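PDB 4TKT: AT-less polyketide synthase from Streptomyces platensis subsp. rosaceus, which probably catalyses decarboxylative Claisen condensation as the ketosynthase domain of an AT-less type I polyketide synthase that makes isomigrastatin. Local coordinates for residues L375-M378 with L383-S386; G16-A21 with A366-L371. All blocks are in the same frame, centred on the assembly; numbering follows the deposited sequence.

Interaction 1: L375-M378 with L383-S386; sequences LLQM and LVPS
Gln377 meets Val384 through a side chain whose first torsion sets CG beside its own backbone N, opposite the carbonyl carbon (chi1 -80°), and whose second is fully extended. This nearly straight stem carries the amide from helix 366-380 across to the chain that returns after the helix end. The key bond runs from Val384 N to Gln377 OE1, 3.1 Å long and almost linear at the hydrogen, 174°. The donor lies in the plane of the amide carbonyl, on a lone pair, with a C=O...N angle of 134°.

One methyl of Val384 comes in beside this bond. With CG1 turned opposite the carbonyl carbon, CG2 is left between the backbone N and the carbonyl carbon and faces the glutamine. Val384 CG2 approaches Gln377 OE1 to 3.2 Å and Gln377 CD to 3.8 Å, and it also reaches back along the stem, 4.0 Å from Gln377 CG. Leu383 starts out pointing away from the helix, yet its branch swings back until CD2 is 3.9 Å from Gln377 OE1. The amide oxygen therefore sits among two aliphatic side chains and one backbone N-H.

Trp28 of helix 24-32 packs on both Gln377 and Val384, and Cys317 of strand 317-319 touches Gln377 and Leu383, so the pair lies between a helix and the central sheet of the thiolase-type fold. Leu383 itself is tied by a backbone bond to Ala410. The bond gives the N-H of the buried Val384, in non-regular backbone, a nearly linear acceptor on a buried side chain, and so joins a side chain of helix 366-380 to the backbone just after the short strand 382-383.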
ATOM      1  N   LEU A 375      -9.281  -4.093  -3.849  1.00 39.70           N
ATOM      2  CA  LEU A 375      -9.545  -2.847  -4.561  1.00 45.29           C
ATOM      3  C   LEU A 375      -9.188  -2.952  -6.043  1.00 40.99           C
ATOM      4  O   LEU A 375      -9.886  -2.403  -6.896  1.00 42.69           O
ATOM      5  CB  LEU A 375      -8.773  -1.691  -3.921  1.00 38.23           C
ATOM      6  CG  LEU A 375      -9.222  -1.250  -2.526  1.00 45.66           C
ATOM      7  CD1 LEU A 375      -8.292  -0.178  -1.987  1.00 45.88           C
ATOM      8  CD2 LEU A 375     -10.650  -0.744  -2.557  1.00 38.50           C
ATOM      9  N   LEU A 376      -8.102  -3.659  -6.339  1.00 40.36           N
ATOM     10  CA  LEU A 376      -7.665  -3.843  -7.719  1.00 41.65           C
ATOM     11  C   LEU A 376      -8.642  -4.710  -8.505  1.00 56.08           C
ATOM     12  O   LEU A 376      -8.864  -4.482  -9.693  1.00 60.57           O
ATOM     13  CB  LEU A 376      -6.266  -4.459  -7.764  1.00 40.55           C
ATOM     14  CG  LEU A 376      -5.103  -3.506  -7.491  1.00 52.24           C
ATOM     15  CD1 LEU A 376      -3.799  -4.276  -7.346  1.00 54.97           C
ATOM     16  CD2 LEU A 376      -5.000  -2.474  -8.602  1.00 40.74           C
ATOM     17  N   GLN A 377      -9.221  -5.706  -7.841  1.00 48.98           N
ATOM     18  CA  GLN A 377     -10.214  -6.560  -8.479  1.00 48.48           C
ATOM     19  C   GLN A 377     -11.444  -5.754  -8.870  1.00 46.57           C
ATOM     20  O   GLN A 377     -12.025  -5.970  -9.931  1.00 48.53           O
ATOM     21  CB  GLN A 377     -10.613  -7.715  -7.560  1.00 48.59           C
ATOM     22  CG  GLN A 377      -9.624  -8.866  -7.545  1.00 43.44           C
ATOM     23  CD  GLN A 377     -10.037  -9.967  -6.591  1.00 46.94           C
ATOM     24  OE1 GLN A 377      -9.977 -11.149  -6.926  1.00 46.64           O
ATOM     25  NE2 GLN A 377     -10.457  -9.583  -5.392  1.00 48.90           N
HETATM   26  N   MSE A 378     -11.832  -4.818  -8.010  1.00 45.88           N
HETATM   27  CA  MSE A 378     -12.986  -3.972  -8.284  1.00 56.47           C
HETATM   28  C   MSE A 378     -12.672  -2.936  -9.359  1.00 61.39           C
HETATM   29  O   MSE A 378     -13.524  -2.614 -10.186  1.00 65.95           O
HETATM   30  CB  MSE A 378     -13.458  -3.273  -7.008  1.00 53.85           C
HETATM   31  CG  MSE A 378     -13.734  -4.217  -5.852  1.00 52.60           C
HETATM   32 SE   MSE A 378     -14.677  -3.359  -4.375  1.00 85.86          SE
HETATM   33  CE  MSE A 378     -13.650  -1.706  -4.291  1.00 51.95           C
ATOM     34  N   LEU A 383     -12.065 -10.937 -11.206  1.00 50.71           N
ATOM     35  CA  LEU A 383     -11.675 -11.804 -10.103  1.00 49.07           C
ATOM     36  C   LEU A 383     -10.439 -12.609 -10.488  1.00 53.31           C
ATOM     37  O   LEU A 383     -10.399 -13.235 -11.548  1.00 49.95           O
ATOM     38  CB  LEU A 383     -12.823 -12.734  -9.719  1.00 58.62           C
ATOM     39  CG  LEU A 383     -14.064 -12.031  -9.169  1.00 58.54           C
ATOM     40  CD1 LEU A 383     -15.230 -12.999  -9.058  1.00 51.97           C
ATOM     41  CD2 LEU A 383     -13.751 -11.407  -7.820  1.00 48.42           C
ATOM     42  N   VAL A 384      -9.429 -12.583  -9.626  1.00 49.85           N
ATOM     43  CA  VAL A 384      -8.159 -13.235  -9.919  1.00 50.90           C
ATOM     44  C   VAL A 384      -8.047 -14.591  -9.222  1.00 52.38           C
ATOM     45  O   VAL A 384      -8.677 -14.812  -8.188  1.00 51.89           O
ATOM     46  CB  VAL A 384      -6.972 -12.342  -9.509  1.00 50.13           C
ATOM     47  CG1 VAL A 384      -6.884 -11.130 -10.423  1.00 53.97           C
ATOM     48  CG2 VAL A 384      -7.100 -11.924  -8.060  1.00 44.68           C
ATOM     49  N   PRO A 385      -7.249 -15.507  -9.794  1.00 51.96           N
ATOM     50  CA  PRO A 385      -7.085 -16.861  -9.251  1.00 50.12           C
ATOM     51  C   PRO A 385      -6.510 -16.912  -7.838  1.00 43.21           C
ATOM     52  O   PRO A 385      -5.790 -16.008  -7.417  1.00 49.75           O
ATOM     53  CB  PRO A 385      -6.107 -17.514 -10.234  1.00 45.88           C
ATOM     54  CG  PRO A 385      -6.273 -16.759 -11.493  1.00 47.26           C
ATOM     55  CD  PRO A 385      -6.549 -15.351 -11.083  1.00 46.50           C
ATOM     56  N   SER A 386      -6.841 -17.982  -7.122  1.00 43.14           N
ATOM     57  CA  SER A 386      -6.207 -18.303  -5.852  1.00 41.43           C
ATOM     58  C   SER A 386      -5.390 -19.582  -6.040  1.00 48.61           C
ATOM     59  O   SER A 386      -5.906 -20.592  -6.519  1.00 53.45           O
ATOM     60  CB  SER A 386      -7.249 -18.469  -4.746  1.00 46.75           C
ATOM     61  OG  SER A 386      -6.648 -18.423  -3.464  1.00 43.80           O
TER

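Interaction 2: G16-A21 with A366-L371; sequences GRYPGA and AGIAGL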
ATOM      1  N   GLY A  16       1.839   0.424  -2.751  1.00 28.35           N
ATOM      2  CA  GLY A  16       2.103  -0.943  -2.349  1.00 30.72           C
ATOM      3  C   GLY A  16       3.401  -1.482  -2.911  1.00 34.41           C
ATOM      4  O   GLY A  16       3.724  -1.262  -4.077  1.00 39.94           O
ATOM      5  N   ARG A  17       4.147  -2.186  -2.068  1.00 26.79           N
ATOM      6  CA  ARG A  17       5.396  -2.814  -2.473  1.00 33.20           C
ATOM      7  C   ARG A  17       5.426  -4.241  -1.941  1.00 35.28           C
ATOM      8  O   ARG A  17       5.657  -4.470  -0.754  1.00 32.32           O
ATOM      9  CB  ARG A  17       6.593  -2.012  -1.967  1.00 26.87           C
ATOM     10  CG  ARG A  17       7.940  -2.528  -2.431  1.00 27.52           C
ATOM     11  CD  ARG A  17       9.052  -1.602  -1.968  1.00 27.53           C
ATOM     12  NE  ARG A  17      10.377  -2.152  -2.231  1.00 28.19           N
ATOM     13  CZ  ARG A  17      11.512  -1.538  -1.915  1.00 35.82           C
ATOM     14  NH1 ARG A  17      11.480  -0.351  -1.325  1.00 37.68           N
ATOM     15  NH2 ARG A  17      12.678  -2.109  -2.188  1.00 38.25           N
ATOM     16  N   TYR A  18       5.187  -5.195  -2.834  1.00 33.55           N
ATOM     17  CA  TYR A  18       4.925  -6.575  -2.448  1.00 29.44           C
ATOM     18  C   TYR A  18       5.865  -7.522  -3.197  1.00 31.70           C
ATOM     19  O   TYR A  18       6.488  -7.111  -4.175  1.00 33.75           O
ATOM     20  CB  TYR A  18       3.448  -6.893  -2.714  1.00 27.34           C
ATOM     21  CG  TYR A  18       2.531  -5.975  -1.934  1.00 33.32           C
ATOM     22  CD1 TYR A  18       2.756  -5.736  -0.585  1.00 35.90           C
ATOM     23  CD2 TYR A  18       1.472  -5.318  -2.548  1.00 27.36           C
ATOM     24  CE1 TYR A  18       1.945  -4.888   0.140  1.00 31.83           C
ATOM     25  CE2 TYR A  18       0.650  -4.463  -1.828  1.00 28.23           C
ATOM     26  CZ  TYR A  18       0.894  -4.255  -0.482  1.00 28.33           C
ATOM     27  OH  TYR A  18       0.095  -3.411   0.258  1.00 25.17           O
ATOM     28  N   PRO A  19       5.995  -8.777  -2.726  1.00 30.12           N
ATOM     29  CA  PRO A  19       6.915  -9.723  -3.370  1.00 32.12           C
ATOM     30  C   PRO A  19       6.667  -9.873  -4.865  1.00 30.47           C
ATOM     31  O   PRO A  19       5.559 -10.213  -5.280  1.00 35.51           O
ATOM     32  CB  PRO A  19       6.627 -11.039  -2.641  1.00 31.61           C
ATOM     33  CG  PRO A  19       6.157 -10.617  -1.302  1.00 26.85           C
ATOM     34  CD  PRO A  19       5.346  -9.377  -1.547  1.00 30.56           C
ATOM     35  N   GLY A  20       7.697  -9.609  -5.662  1.00 38.49           N
ATOM     36  CA  GLY A  20       7.590  -9.688  -7.108  1.00 33.33           C
ATOM     37  C   GLY A  20       6.823  -8.522  -7.703  1.00 36.65           C
ATOM     38  O   GLY A  20       6.496  -8.530  -8.889  1.00 35.34           O
ATOM     39  N   ALA A  21       6.543  -7.514  -6.882  1.00 38.87           N
ATOM     40  CA  ALA A  21       5.739  -6.380  -7.316  1.00 32.63           C
ATOM     41  C   ALA A  21       6.171  -5.078  -6.646  1.00 36.89           C
ATOM     42  O   ALA A  21       5.678  -4.731  -5.573  1.00 36.47           O
ATOM     43  CB  ALA A  21       4.278  -6.646  -7.040  1.00 32.26           C
ATOM     44  N   ALA A 366      -0.191  -8.106   6.038  1.00 38.45           N
ATOM     45  CA  ALA A 366      -1.045  -8.999   5.257  1.00 34.29           C
ATOM     46  C   ALA A 366      -2.352  -8.328   4.858  1.00 34.52           C
ATOM     47  O   ALA A 366      -2.871  -8.556   3.765  1.00 40.75           O
ATOM     48  CB  ALA A 366      -1.329 -10.275   6.036  1.00 24.77           C
ATOM     49  N   GLY A 367      -2.879  -7.496   5.747  1.00 33.90           N
ATOM     50  CA  GLY A 367      -4.154  -6.855   5.515  1.00 26.04           C
ATOM     51  C   GLY A 367      -4.127  -5.776   4.451  1.00 26.68           C
ATOM     52  O   GLY A 367      -5.101  -5.596   3.720  1.00 36.03           O
ATOM     53  N   ILE A 368      -3.017  -5.052   4.356  1.00 27.91           N
ATOM     54  CA  ILE A 368      -2.927  -3.956   3.396  1.00 30.18           C
ATOM     55  C   ILE A 368      -2.669  -4.509   1.990  1.00 27.70           C
ATOM     56  O   ILE A 368      -3.137  -3.951   0.999  1.00 32.83           O
ATOM     57  CB  ILE A 368      -1.838  -2.924   3.805  1.00 25.55           C
ATOM     58  CG1 ILE A 368      -1.978  -1.641   2.989  1.00 28.52           C
ATOM     59  CG2 ILE A 368      -0.432  -3.505   3.698  1.00 27.94           C
ATOM     60  CD1 ILE A 368      -3.261  -0.898   3.249  1.00 30.80           C
ATOM     61  N   ALA A 369      -1.953  -5.626   1.908  1.00 27.45           N
ATOM     62  CA  ALA A 369      -1.775  -6.318   0.640  1.00 34.70           C
ATOM     63  C   ALA A 369      -3.097  -6.933   0.202  1.00 38.05           C
ATOM     64  O   ALA A 369      -3.417  -6.966  -0.987  1.00 38.33           O
ATOM     65  CB  ALA A 369      -0.705  -7.385   0.756  1.00 35.13           C
ATOM     66  N   GLY A 370      -3.859  -7.418   1.177  1.00 36.77           N
ATOM     67  CA  GLY A 370      -5.169  -7.985   0.925  1.00 30.77           C
ATOM     68  C   GLY A 370      -6.146  -6.928   0.449  1.00 31.76           C
ATOM     69  O   GLY A 370      -6.951  -7.175  -0.446  1.00 33.27           O
ATOM     70  N   LEU A 371      -6.074  -5.747   1.052  1.00 35.14           N
ATOM     71  CA  LEU A 371      -6.913  -4.630   0.641  1.00 32.72           C
ATOM     72  C   LEU A 371      -6.592  -4.223  -0.790  1.00 35.26           C
ATOM     73  O   LEU A 371      -7.485  -3.889  -1.566  1.00 41.03           O
ATOM     74  CB  LEU A 371      -6.728  -3.439   1.580  1.00 30.84           C
ATOM     75  CG  LEU A 371      -7.512  -2.185   1.202  1.00 31.80           C
ATOM     76  CD1 LEU A 371      -8.997  -2.492   1.130  1.00 33.13           C
ATOM     77  CD2 LEU A 371      -7.244  -1.065   2.189  1.00 30.68           C
TER
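Tyr18 lays one face of its ring on Ala369, near the start of helix 366-380, and this is the tight part of the contact. Ala369 CB stands 3.9 Å from the centroid of the Tyr18 ring, only 19° off the ring normal, a CH-pi contact displaced somewhat toward the rim. The methyl is closest to the outer half of the ring, with Ala369 CB 3.7 Å from Tyr18 CE1. The helix backbone follows it closely, since Ala369 CA is 3.6 Å from Tyr18 CZ. Tyr18 CG lies opposite the carbonyl carbon (chi1 -59°), which sends the ring from the end of strand 9-17 toward the helix. The hydroxyl is packed just as closely: Ile368 CG2 is 3.5 Å from Tyr18 OH, and Ile368 O is 3.4 Å from the same Tyr18 OH.

The opposite ring face looks back on its own strand, with the carbonyl carbon of Gly16 4.2 Å above the plane. The loose side is the turn. From Tyr18 to Ala21 the chain makes a type II turn, closed by backbone bonds in both directions between these two residues, and Pro19 and Ala21 stay well away from the helix. Its third position, Gly20, has positive phi and is exposed to solvent, while its carbonyl oxygen accepts a bond from Asn30 ND2 of helix 24-32.

Phe27 of that same helix meets the Tyr18 ring with the planes about 60° apart, and Leu362 touches both Tyr18 and Ala369. The contact thus joins the end of a central strand of the ketosynthase core to the buried side of helix 366-380. Its CH-pi contact and aliphatic packing imply a largely apolar, dispersion-based association.

In the fold
Helix 366-380 links the two contacts: interaction 2 uses its first turns and interaction 1 its last part, with centres 13 Å apart. Along the chain, interaction 2 first ties the end of strand 9-17 to a helix some 345 residues later; interaction 1 then joins that helix to the chain following it, across a gap of only four residues. The two have no other touch. Helix 24-32 lies beside both contacts. Together they place one helix against the mixed sheet, uniting the N-terminal and C-terminal sequence regions of the ketosynthase in a single core.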